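Local structure of putative oxidoreductase (Mycobacterium avium, 3QHA) at residues A202-L207 / E267-D272; E152-I157 / V168-E173; A195-K200 / P274-A279; V41-Y44 / A50-P53; R33-P38 / A55-T60. The protein is a putative oxidoreductase that probably uses NAD or NADP to oxidise a hydroxy acid, as 3-hydroxyisobutyrate dehydrogenases do. All blocks are in the same frame, centred on the assembly; numbering follows the deposited sequence.

Along the chain, the segments of contact 4 fall between those of contact 5, contact 2 follows, and the segments of contact 1 fall between those of contact 3. Contacts 4 and 5, their centres 9 Å apart, lie toward the edge of the Rossmann sheet formed by strand 60-61; contact 2 lies at the opposite edge within this chain, strand 165-172, with its centre 24 Å from that of contact 5. Helix 176-204 then leads into the all-helical region, where contacts 1 and 3 both use it and have centres 12 Å apart. About 52 Å separates the centres of contacts 1 and 5. The contacts thus sample a probable dinucleotide-binding domain and a helical domain that meets the second subunit.

Contact 1: residues A202-L207 / E267-D272; sequences AEAAGL and EAVSVD
Ala204 and Val269 bring two helix termini together, their CA atoms 5.9 Å apart at the ends of helices 176-204 and 245-268. The first of these helices closes in a Schellman motif: Gly206, at positive phi, donates its N to Glu203 O (2.9 Å), and Leu207 N reaches back to Ala202 O (2.8 Å). The contact itself is purely apolar and lies at the surface of the helical domain. The methyl of Ala204 points at the other segment and packs against two valines. Val269 sends its branches to different places. With CG1 anti to the carbonyl carbon (chi1 -56°), this methyl runs past the backbone of Ala204 to lie 4.2 Å from Ala205 CA, while CG2 turns to Ala204 CB at 3.6 Å. Around this junction, Ala202 and Glu203 pack on Leu209 of helix 209-223, and Glu203 OE1 accepts a hydrogen bond from Met235 N of the second subunit. The turn that ends helix 176-204 thus lies beside the dimer interface. From Val271, a single branch completes the contact: its CG2 presses on Ala204 CB at 3.3 Å, tighter than usual for two methyl groups.

Contact 2: residues E152-I157 / V168-E173; sequences EVYERI and VIHAGE
Tyr154 and His170 lay their rings almost parallel in an offset stack, with centroids 4.2 Å apart and planes inclined by only 9°. The overlap extends beyond the rings. His170 CB sits over the tyrosine face, displaced toward its rim and closest to Tyr154 CZ at 3.5 Å, and Tyr154 CB in turn lies over the imidazole, 4.1 Å from its centroid. Each residue thus makes a CH-pi contact with the other as well as a stack. Both side chains have CG anti to the backbone N (chi1 180° for Tyr154), which extends each one across the space between helix and strand. The phenol end of Tyr154 runs alongside Val168, whose CG1 methyl approaches OH to 3.4 Å and CE1 to 3.9 Å. In the next shell, His170 NE2 donates a hydrogen bond to Ala149 O, which would hold the imidazole's rotation and so the plane on which the tyrosine stacks. Val147 of strand 143-148 also touches Tyr154, while Ile169 bonds through its backbone to Thr145 and Val147. Strand 143-148, helix 151-164 and strand 165-172 form a beta-alpha-beta crossover, and the stacked pair packs its helix against the outermost strand of the Rossmann-type sheet.

Contact 3: residues A195-K200 / P274-A279; sequences ACEAMK and PLARLA
Glu197 of helix 176-204 reaches across to the first turn of helix 274-286, where it meets Pro274, Leu275 and Ala276. The axes of the two short segments approach to 10.1 Å and cross at -115°, a separation spanned by the glutamate side chain. Its CB points at the other helix, and with CG anti to the backbone N and the chain extended beyond, CB and CG act as a straight spacer that sets the carboxylate against the start of the second helix. CD comes within 3.8 Å of Leu275 CB. From there the two oxygens part. OE1 accepts a hydrogen bond from Leu275 N (3.1 Å, N-H...O angle 151°) and lies 3.3 Å from Pro274 CD. OE2 takes Ala276 N at 2.9 Å, and the Ala276 methyl is 3.4 Å away. Both oxygens use their syn lone pairs, so the carboxylate grips two successive amides like a fork, and two bonds at the same end of the carboxylate hold its rotation. Beyond the contact, Ala276 packs on Met186 and Ala195 on Ile229, both of the second subunit, so this junction lies close to the dimer interface. Amides in the first turn of a helix lack acceptors further back in it, and Glu197 supplies two. If it is ionised, as seems likely, the positive end of the helix dipole would probably stabilise its charge and lower its pKa.

Contact 4: residues V41-Y44 / A50-P53; sequences VTVY and AMTP
Met51 joins helix to strand within a beta-alpha-beta unit of the Rossmann-type domain, strand 41-44, helix 48-55 and strand 60-61, by packing on the strand at Val43 and Tyr44. The side chain does not run straight. Bends at chi2 (-82°) and chi3 (-83°) fold it over and bring its thioether against the strand backbone. SD lies 3.7 Å from Tyr44 CA and 3.8 Å from Tyr44 C, while the terminal methyl CE swings to Val43 O at 3.7 Å. Val43 points its CB toward the helix, and its CG2 approaches SD to 4.2 Å, a looser apolar contact. Tyr44 takes part through its main chain, because its CB points away from the helix. The contact therefore rests on one thioether lying along the backbone of Val43 and Tyr44, without polar bonds between the segments. Just beyond Met51, Pro53 has no N-H to give to the preceding turn, and the helix kinks there. Leu61 of strand 60-61 also touches both Met51 and Val43. On its two edges, strand 41-44 bonds through Thr42 to Leu18 and Tyr20 and through Val43 to Thr60 and Ala62, while the Tyr44 side chain reaches Val65 and Val68 of helix 65-68.

Contact 5: residues R33-P38 / A55-T60; sequences RMTEWP and AEAGAT
A chi1 of 58° at Thr35 sets its two branches to separate tasks: CG2, anti to the carbonyl carbon, is directed at the loop 55-60, and OG1, lodged between the backbone N and the carbonyl carbon, hydrogen-bonds back to Thr32 O. The methyl does most of the touching. It lies 3.8 Å from both Ala59 N and Ala59 CB, and 4.2 Å from Ala57 CB, so that it packs where the chain leaves a turn. Ala57 O adds a further contact, 3.5 Å from Thr35 CB. That turn is of type I, from Ala55 to Gly58, closed by Gly58 N to Ala55 O at 3.1 Å, and it ends helix 48-55 in a Schellman motif, in which Gly58 takes a positive phi of 105°. Within the other segment, a salt bridge between Arg33 NH1 and Glu36 OE2 (3.4 Å) spans the turn that carries Thr35. Two loops that follow helices 27-33 and 48-55 thus pack together at the surface. Val41 of strand 41-44 touches both Thr35 and Ala59, Thr60 pairs with Val41 and Val43, and Met34 packs on Leu18 and Tyr20, while Trp37 reaches Ala160 of helix 151-164.

Contact 1: residues A202-L207 / E267-D272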
# COMPACT_ATOMS: atom_id res chain seq x y z
N ALA B 202 -3.20 -17.38 3.48
CA ALA B 202 -3.40 -17.27 4.93
C ALA B 202 -4.49 -18.24 5.40
O ALA B 202 -4.33 -18.91 6.42
CB ALA B 202 -3.78 -15.85 5.30
N GLU B 203 -5.57 -18.32 4.63
CA GLU B 203 -6.70 -19.17 4.99
C GLU B 203 -6.37 -20.66 4.87
O GLU B 203 -6.73 -21.45 5.74
CB GLU B 203 -7.92 -18.82 4.13
CG GLU B 203 -9.09 -19.79 4.27
CD GLU B 203 -10.32 -19.31 3.54
OE1 GLU B 203 -10.99 -18.38 4.02
OE2 GLU B 203 -10.63 -19.88 2.47
N ALA B 204 -5.69 -21.05 3.79
CA ALA B 204 -5.27 -22.44 3.61
C ALA B 204 -4.32 -22.86 4.73
O ALA B 204 -4.30 -24.03 5.13
CB ALA B 204 -4.62 -22.63 2.25
N ALA B 205 -3.53 -21.91 5.23
CA ALA B 205 -2.62 -22.13 6.35
C ALA B 205 -3.30 -22.04 7.73
O ALA B 205 -2.63 -22.14 8.76
CB ALA B 205 -1.46 -21.14 6.28
N GLY B 206 -4.62 -21.83 7.75
CA GLY B 206 -5.39 -21.80 9.00
C GLY B 206 -5.29 -20.51 9.80
O GLY B 206 -5.49 -20.52 11.02
N LEU B 207 -4.98 -19.41 9.13
CA LEU B 207 -4.78 -18.13 9.80
C LEU B 207 -6.04 -17.27 9.76
O LEU B 207 -6.92 -17.47 8.92
CB LEU B 207 -3.61 -17.37 9.17
CG LEU B 207 -2.27 -18.12 9.19
CD1 LEU B 207 -1.25 -17.42 8.31
CD2 LEU B 207 -1.75 -18.27 10.61
N GLU B 267 2.98 -24.49 -1.64
CA GLU B 267 3.07 -25.88 -2.07
C GLU B 267 2.60 -26.81 -0.95
O GLU B 267 1.94 -27.82 -1.21
CB GLU B 267 4.51 -26.22 -2.47
N ALA B 268 2.94 -26.46 0.29
CA ALA B 268 2.59 -27.27 1.46
C ALA B 268 1.09 -27.27 1.77
O ALA B 268 0.56 -28.29 2.21
CB ALA B 268 3.37 -26.79 2.68
N VAL B 269 0.41 -26.15 1.55
CA VAL B 269 -1.03 -26.07 1.81
C VAL B 269 -1.89 -26.09 0.54
O VAL B 269 -3.06 -25.71 0.56
CB VAL B 269 -1.39 -24.84 2.68
CG1 VAL B 269 -0.58 -24.87 3.97
CG2 VAL B 269 -1.15 -23.55 1.92
N SER B 270 -1.29 -26.55 -0.57
CA SER B 270 -2.01 -26.77 -1.83
C SER B 270 -2.74 -25.52 -2.32
O SER B 270 -3.94 -25.55 -2.58
CB SER B 270 -2.96 -27.96 -1.71
OG SER B 270 -2.23 -29.17 -1.53
N VAL B 271 -2.00 -24.43 -2.44
CA VAL B 271 -2.51 -23.18 -3.00
C VAL B 271 -1.58 -22.72 -4.13
O VAL B 271 -0.36 -22.74 -3.98
CB VAL B 271 -2.63 -22.08 -1.93
CG1 VAL B 271 -2.99 -20.75 -2.57
CG2 VAL B 271 -3.68 -22.47 -0.90
N ASP B 272 -2.19 -22.33 -5.24
CA ASP B 272 -1.48 -21.80 -6.40
C ASP B 272 -1.24 -20.30 -6.16
O ASP B 272 -2.18 -19.55 -5.90
CB ASP B 272 -2.34 -22.02 -7.65
CG ASP B 272 -1.61 -21.73 -8.95
OD1 ASP B 272 -0.43 -22.12 -9.09
OD2 ASP B 272 -2.23 -21.12 -9.85

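Contact 2: residues E152-I157 / V168-E173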
# COMPACT_ATOMS: atom_id res chain seq x y z
N GLU B 152 -0.10 27.25 -19.91
CA GLU B 152 -0.84 28.46 -19.52
C GLU B 152 -2.15 28.16 -18.80
O GLU B 152 -2.50 28.86 -17.85
CB GLU B 152 -1.10 29.34 -20.74
N VAL B 153 -2.88 27.14 -19.24
CA VAL B 153 -4.18 26.83 -18.62
C VAL B 153 -3.97 26.10 -17.29
O VAL B 153 -4.78 26.23 -16.38
CB VAL B 153 -5.15 26.03 -19.55
CG1 VAL B 153 -4.89 26.34 -21.03
CG2 VAL B 153 -5.07 24.53 -19.29
N TYR B 154 -2.87 25.36 -17.18
CA TYR B 154 -2.48 24.76 -15.90
C TYR B 154 -2.26 25.84 -14.84
O TYR B 154 -2.73 25.71 -13.72
CB TYR B 154 -1.22 23.92 -16.02
CG TYR B 154 -0.80 23.30 -14.71
CD1 TYR B 154 -1.51 22.24 -14.16
CD2 TYR B 154 0.30 23.79 -14.00
CE1 TYR B 154 -1.15 21.67 -12.95
CE2 TYR B 154 0.67 23.23 -12.78
CZ TYR B 154 -0.05 22.17 -12.26
OH TYR B 154 0.32 21.61 -11.06
N GLU B 155 -1.53 26.89 -15.21
CA GLU B 155 -1.21 27.97 -14.28
C GLU B 155 -2.44 28.77 -13.87
O GLU B 155 -2.53 29.25 -12.75
CB GLU B 155 -0.14 28.90 -14.86
CG GLU B 155 1.26 28.28 -14.93
CD GLU B 155 1.78 27.84 -13.56
OE1 GLU B 155 1.47 28.50 -12.55
OE2 GLU B 155 2.51 26.83 -13.51
N ARG B 156 -3.38 28.90 -14.80
CA ARG B 156 -4.63 29.60 -14.54
C ARG B 156 -5.48 28.87 -13.50
O ARG B 156 -6.10 29.50 -12.64
CB ARG B 156 -5.42 29.75 -15.84
CG ARG B 156 -6.75 30.48 -15.73
CD ARG B 156 -7.36 30.68 -17.11
NE ARG B 156 -8.73 31.19 -17.08
CZ ARG B 156 -9.08 32.43 -16.77
NH1 ARG B 156 -8.17 33.34 -16.43
NH2 ARG B 156 -10.36 32.78 -16.79
N ILE B 157 -5.51 27.54 -13.57
CA ILE B 157 -6.43 26.74 -12.76
C ILE B 157 -5.81 26.16 -11.49
O ILE B 157 -6.53 25.66 -10.63
CB ILE B 157 -7.06 25.59 -13.58
CG1 ILE B 157 -6.05 24.47 -13.84
CG2 ILE B 157 -7.64 26.14 -14.89
CD1 ILE B 157 -6.48 23.50 -14.93
N VAL B 168 -1.22 18.27 -6.54
CA VAL B 168 -1.56 18.60 -7.92
C VAL B 168 -0.34 18.40 -8.81
O VAL B 168 0.63 19.16 -8.73
CB VAL B 168 -2.06 20.05 -8.05
CG1 VAL B 168 -2.39 20.38 -9.50
CG2 VAL B 168 -3.28 20.27 -7.16
N ILE B 169 -0.38 17.36 -9.64
CA ILE B 169 0.70 17.05 -10.56
C ILE B 169 0.36 17.55 -11.95
O ILE B 169 -0.74 17.30 -12.46
CB ILE B 169 0.95 15.52 -10.66
CG1 ILE B 169 1.21 14.91 -9.28
CG2 ILE B 169 2.12 15.24 -11.60
CD1 ILE B 169 2.41 15.49 -8.55
N HIS B 170 1.30 18.27 -12.56
CA HIS B 170 1.22 18.61 -13.97
C HIS B 170 1.94 17.50 -14.73
O HIS B 170 3.16 17.54 -14.91
CB HIS B 170 1.85 19.97 -14.26
CG HIS B 170 1.61 20.46 -15.66
ND1 HIS B 170 2.42 21.38 -16.28
CD2 HIS B 170 0.65 20.13 -16.56
CE1 HIS B 170 1.97 21.61 -17.50
NE2 HIS B 170 0.90 20.86 -17.69
N ALA B 171 1.16 16.51 -15.14
CA ALA B 171 1.70 15.29 -15.74
C ALA B 171 2.25 15.54 -17.13
O ALA B 171 3.14 14.82 -17.59
CB ALA B 171 0.63 14.21 -15.78
N GLY B 172 1.73 16.57 -17.80
CA GLY B 172 2.14 16.92 -19.15
C GLY B 172 1.02 17.61 -19.91
O GLY B 172 0.18 18.29 -19.33
N GLU B 173 1.04 17.43 -21.23
CA GLU B 173 -0.01 17.94 -22.12
C GLU B 173 -1.30 17.14 -21.92
O GLU B 173 -1.30 16.15 -21.19
CB GLU B 173 0.46 17.86 -23.58
CG GLU B 173 1.59 18.83 -23.90
CD GLU B 173 2.02 18.80 -25.35
OE1 GLU B 173 2.47 17.73 -25.83
OE2 GLU B 173 1.94 19.86 -26.02

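Contact 3: residues A195-K200 / P274-A279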
# COMPACT_ATOMS: atom_id res chain seq x y z
N ALA B 195 -3.29 -9.00 -2.85
CA ALA B 195 -3.85 -9.09 -1.50
C ALA B 195 -4.76 -10.32 -1.38
O ALA B 195 -4.67 -11.07 -0.41
CB ALA B 195 -4.61 -7.82 -1.16
N CYS B 196 -5.61 -10.52 -2.38
CA CYS B 196 -6.52 -11.66 -2.41
C CYS B 196 -5.77 -12.99 -2.44
O CYS B 196 -6.17 -13.96 -1.78
CB CYS B 196 -7.46 -11.57 -3.60
SG CYS B 196 -8.63 -10.19 -3.49
N GLU B 197 -4.68 -13.05 -3.21
CA GLU B 197 -3.82 -14.22 -3.24
C GLU B 197 -3.21 -14.48 -1.86
O GLU B 197 -3.13 -15.63 -1.41
CB GLU B 197 -2.73 -14.05 -4.31
CG GLU B 197 -1.78 -15.22 -4.42
CD GLU B 197 -0.87 -15.13 -5.64
OE1 GLU B 197 -1.36 -15.28 -6.78
OE2 GLU B 197 0.34 -14.91 -5.46
N ALA B 198 -2.78 -13.41 -1.19
CA ALA B 198 -2.26 -13.51 0.18
C ALA B 198 -3.32 -14.04 1.14
O ALA B 198 -3.02 -14.86 2.01
CB ALA B 198 -1.74 -12.17 0.66
N MET B 199 -4.55 -13.54 0.99
CA MET B 199 -5.68 -14.00 1.80
C MET B 199 -5.98 -15.49 1.57
O MET B 199 -6.35 -16.19 2.51
CB MET B 199 -6.94 -13.19 1.50
CG MET B 199 -6.87 -11.74 1.92
SD MET B 199 -8.07 -10.70 1.06
CE MET B 199 -9.60 -11.23 1.82
N LYS B 200 -5.81 -15.95 0.34
CA LYS B 200 -6.03 -17.35 0.01
C LYS B 200 -5.00 -18.23 0.71
O LYS B 200 -5.33 -19.28 1.24
CB LYS B 200 -5.98 -17.57 -1.51
N PRO B 274 0.34 -17.73 -8.34
CA PRO B 274 0.95 -17.30 -9.60
C PRO B 274 1.49 -15.86 -9.62
O PRO B 274 2.52 -15.62 -10.24
CB PRO B 274 -0.19 -17.48 -10.62
CG PRO B 274 -1.44 -17.41 -9.81
CD PRO B 274 -1.09 -18.03 -8.50
N LEU B 275 0.80 -14.92 -8.98
CA LEU B 275 1.32 -13.54 -8.89
C LEU B 275 2.65 -13.52 -8.13
O LEU B 275 3.59 -12.84 -8.53
CB LEU B 275 0.32 -12.60 -8.21
CG LEU B 275 -0.85 -12.08 -9.06
CD1 LEU B 275 -1.89 -11.42 -8.17
CD2 LEU B 275 -0.36 -11.11 -10.13
N ALA B 276 2.71 -14.28 -7.03
CA ALA B 276 3.93 -14.39 -6.23
C ALA B 276 5.09 -15.04 -7.00
O ALA B 276 6.24 -14.61 -6.86
CB ALA B 276 3.65 -15.17 -4.95
N ARG B 277 4.80 -16.06 -7.80
CA ARG B 277 5.82 -16.71 -8.62
C ARG B 277 6.44 -15.71 -9.60
O ARG B 277 7.66 -15.61 -9.72
CB ARG B 277 5.23 -17.89 -9.40
N LEU B 278 5.58 -14.95 -10.28
CA LEU B 278 6.01 -13.93 -11.23
C LEU B 278 6.79 -12.82 -10.53
O LEU B 278 7.80 -12.34 -11.05
CB LEU B 278 4.79 -13.36 -11.96
CG LEU B 278 5.00 -12.67 -13.31
CD1 LEU B 278 5.78 -13.56 -14.28
CD2 LEU B 278 3.65 -12.28 -13.89
N ALA B 279 6.33 -12.42 -9.34
CA ALA B 279 7.03 -11.42 -8.54
C ALA B 279 8.43 -11.90 -8.17
O ALA B 279 9.41 -11.16 -8.30
CB ALA B 279 6.24 -11.09 -7.28

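Contact 4: residues V41-Y44 / A50-P53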
# COMPACT_ATOMS: atom_id res chain seq x y z
N VAL B 41 -19.57 27.68 -6.43
CA VAL B 41 -19.76 26.63 -7.43
C VAL B 41 -21.23 26.52 -7.85
O VAL B 41 -22.14 26.67 -7.04
CB VAL B 41 -19.26 25.26 -6.91
CG1 VAL B 41 -20.06 24.81 -5.69
CG2 VAL B 41 -19.30 24.21 -8.02
N THR B 42 -21.43 26.26 -9.15
CA THR B 42 -22.74 26.02 -9.72
C THR B 42 -22.78 24.56 -10.17
O THR B 42 -21.91 24.12 -10.91
CB THR B 42 -23.01 26.93 -10.93
OG1 THR B 42 -22.99 28.30 -10.51
CG2 THR B 42 -24.35 26.62 -11.57
N VAL B 43 -23.79 23.83 -9.73
CA VAL B 43 -23.82 22.39 -9.93
C VAL B 43 -24.99 21.95 -10.78
O VAL B 43 -26.03 22.61 -10.83
CB VAL B 43 -23.87 21.62 -8.58
CG1 VAL B 43 -22.63 21.93 -7.76
CG2 VAL B 43 -25.14 21.96 -7.81
N TYR B 44 -24.81 20.81 -11.44
CA TYR B 44 -25.91 20.16 -12.14
C TYR B 44 -25.77 18.64 -12.12
O TYR B 44 -24.70 18.09 -12.35
CB TYR B 44 -26.01 20.63 -13.59
CG TYR B 44 -27.10 19.90 -14.33
CD1 TYR B 44 -28.43 20.31 -14.22
CD2 TYR B 44 -26.82 18.77 -15.09
CE1 TYR B 44 -29.44 19.62 -14.88
CE2 TYR B 44 -27.82 18.08 -15.74
CZ TYR B 44 -29.13 18.51 -15.64
OH TYR B 44 -30.12 17.83 -16.29
N ALA B 50 -29.49 14.11 -5.80
CA ALA B 50 -28.07 14.46 -5.83
C ALA B 50 -27.88 15.97 -5.65
O ALA B 50 -26.90 16.41 -5.04
CB ALA B 50 -27.43 13.99 -7.13
N MET B 51 -28.81 16.76 -6.19
CA MET B 51 -28.73 18.22 -6.17
C MET B 51 -28.98 18.85 -4.80
O MET B 51 -28.28 19.78 -4.41
CB MET B 51 -29.73 18.82 -7.17
CG MET B 51 -29.47 18.46 -8.62
SD MET B 51 -28.23 19.52 -9.38
CE MET B 51 -29.23 20.93 -9.84
N THR B 52 -29.98 18.34 -4.09
CA THR B 52 -30.48 19.00 -2.87
C THR B 52 -29.42 19.17 -1.76
O THR B 52 -29.31 20.26 -1.19
CB THR B 52 -31.74 18.28 -2.32
OG1 THR B 52 -32.71 18.15 -3.37
CG2 THR B 52 -32.34 19.06 -1.16
N PRO B 53 -28.64 18.11 -1.46
CA PRO B 53 -27.51 18.25 -0.53
C PRO B 53 -26.53 19.37 -0.89
O PRO B 53 -26.10 20.11 -0.01
CB PRO B 53 -26.81 16.89 -0.64
CG PRO B 53 -27.88 15.95 -0.99
CD PRO B 53 -28.84 16.71 -1.86

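Contact 5: residues R33-P38 / A55-T60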
# COMPACT_ATOMS: atom_id res chain seq x y z
N ARG B 33 -16.85 20.35 -1.42
CA ARG B 33 -15.62 21.06 -1.03
C ARG B 33 -15.54 22.42 -1.73
O ARG B 33 -15.12 23.41 -1.13
CB ARG B 33 -14.38 20.21 -1.35
CG ARG B 33 -13.04 20.93 -1.25
CD ARG B 33 -12.72 21.34 0.18
NE ARG B 33 -11.43 22.03 0.28
CZ ARG B 33 -10.95 22.57 1.39
NH1 ARG B 33 -11.64 22.52 2.53
NH2 ARG B 33 -9.76 23.17 1.38
N MET B 34 -15.95 22.45 -2.99
CA MET B 34 -15.92 23.68 -3.79
C MET B 34 -16.92 24.76 -3.35
O MET B 34 -16.80 25.91 -3.80
CB MET B 34 -16.15 23.35 -5.27
CG MET B 34 -15.02 22.57 -5.90
SD MET B 34 -15.30 22.26 -7.64
CE MET B 34 -13.97 21.11 -8.00
N THR B 35 -17.89 24.44 -2.49
CA THR B 35 -18.78 25.47 -1.95
C THR B 35 -18.01 26.43 -1.03
O THR B 35 -18.48 27.53 -0.74
CB THR B 35 -19.97 24.88 -1.17
OG1 THR B 35 -19.51 24.05 -0.10
CG2 THR B 35 -20.87 24.07 -2.10
N GLU B 36 -16.83 26.00 -0.57
CA GLU B 36 -15.97 26.81 0.28
C GLU B 36 -15.00 27.70 -0.53
O GLU B 36 -14.36 28.59 0.03
CB GLU B 36 -15.19 25.91 1.25
CG GLU B 36 -16.09 25.26 2.31
CD GLU B 36 -15.53 23.95 2.84
OE1 GLU B 36 -16.14 22.89 2.56
OE2 GLU B 36 -14.49 23.98 3.53
N TRP B 37 -14.90 27.44 -1.84
CA TRP B 37 -14.11 28.28 -2.75
C TRP B 37 -14.78 29.65 -2.86
O TRP B 37 -16.00 29.73 -3.00
CB TRP B 37 -14.03 27.60 -4.13
CG TRP B 37 -13.35 28.39 -5.23
CD1 TRP B 37 -13.94 28.94 -6.33
CD2 TRP B 37 -11.94 28.65 -5.36
NE1 TRP B 37 -13.00 29.55 -7.12
CE2 TRP B 37 -11.77 29.39 -6.55
CE3 TRP B 37 -10.82 28.35 -4.58
CZ2 TRP B 37 -10.51 29.83 -6.98
CZ3 TRP B 37 -9.57 28.79 -5.01
CH2 TRP B 37 -9.43 29.52 -6.20
N PRO B 38 -13.99 30.74 -2.77
CA PRO B 38 -14.58 32.09 -2.86
C PRO B 38 -15.34 32.36 -4.16
O PRO B 38 -16.33 33.09 -4.15
CB PRO B 38 -13.37 33.02 -2.74
CG PRO B 38 -12.36 32.23 -2.01
CD PRO B 38 -12.55 30.81 -2.45
N ALA B 55 -27.32 21.96 -2.69
CA ALA B 55 -28.09 23.18 -2.47
C ALA B 55 -27.95 23.66 -1.03
O ALA B 55 -27.66 24.83 -0.78
CB ALA B 55 -29.56 22.96 -2.82
N GLU B 56 -28.12 22.75 -0.07
CA GLU B 56 -28.05 23.12 1.34
C GLU B 56 -26.62 23.20 1.89
O GLU B 56 -26.42 23.48 3.07
CB GLU B 56 -28.95 22.22 2.21
CG GLU B 56 -28.59 20.73 2.25
CD GLU B 56 -29.72 19.87 2.80
OE1 GLU B 56 -30.90 20.32 2.77
OE2 GLU B 56 -29.44 18.74 3.26
N ALA B 57 -25.63 22.97 1.02
CA ALA B 57 -24.23 23.26 1.32
C ALA B 57 -23.81 24.64 0.80
O ALA B 57 -22.70 25.10 1.08
CB ALA B 57 -23.33 22.18 0.74
N GLY B 58 -24.69 25.29 0.02
CA GLY B 58 -24.45 26.64 -0.48
C GLY B 58 -24.08 26.73 -1.96
O GLY B 58 -23.65 27.79 -2.43
N ALA B 59 -24.24 25.64 -2.69
CA ALA B 59 -23.97 25.63 -4.13
C ALA B 59 -25.14 26.24 -4.88
O ALA B 59 -26.29 26.16 -4.42
CB ALA B 59 -23.71 24.21 -4.61
N THR B 60 -24.87 26.87 -6.02
CA THR B 60 -25.93 27.32 -6.92
C THR B 60 -26.34 26.14 -7.79
O THR B 60 -25.50 25.36 -8.22
CB THR B 60 -25.48 28.50 -7.81
OG1 THR B 60 -24.96 29.55 -6.99
CG2 THR B 60 -26.65 29.02 -8.63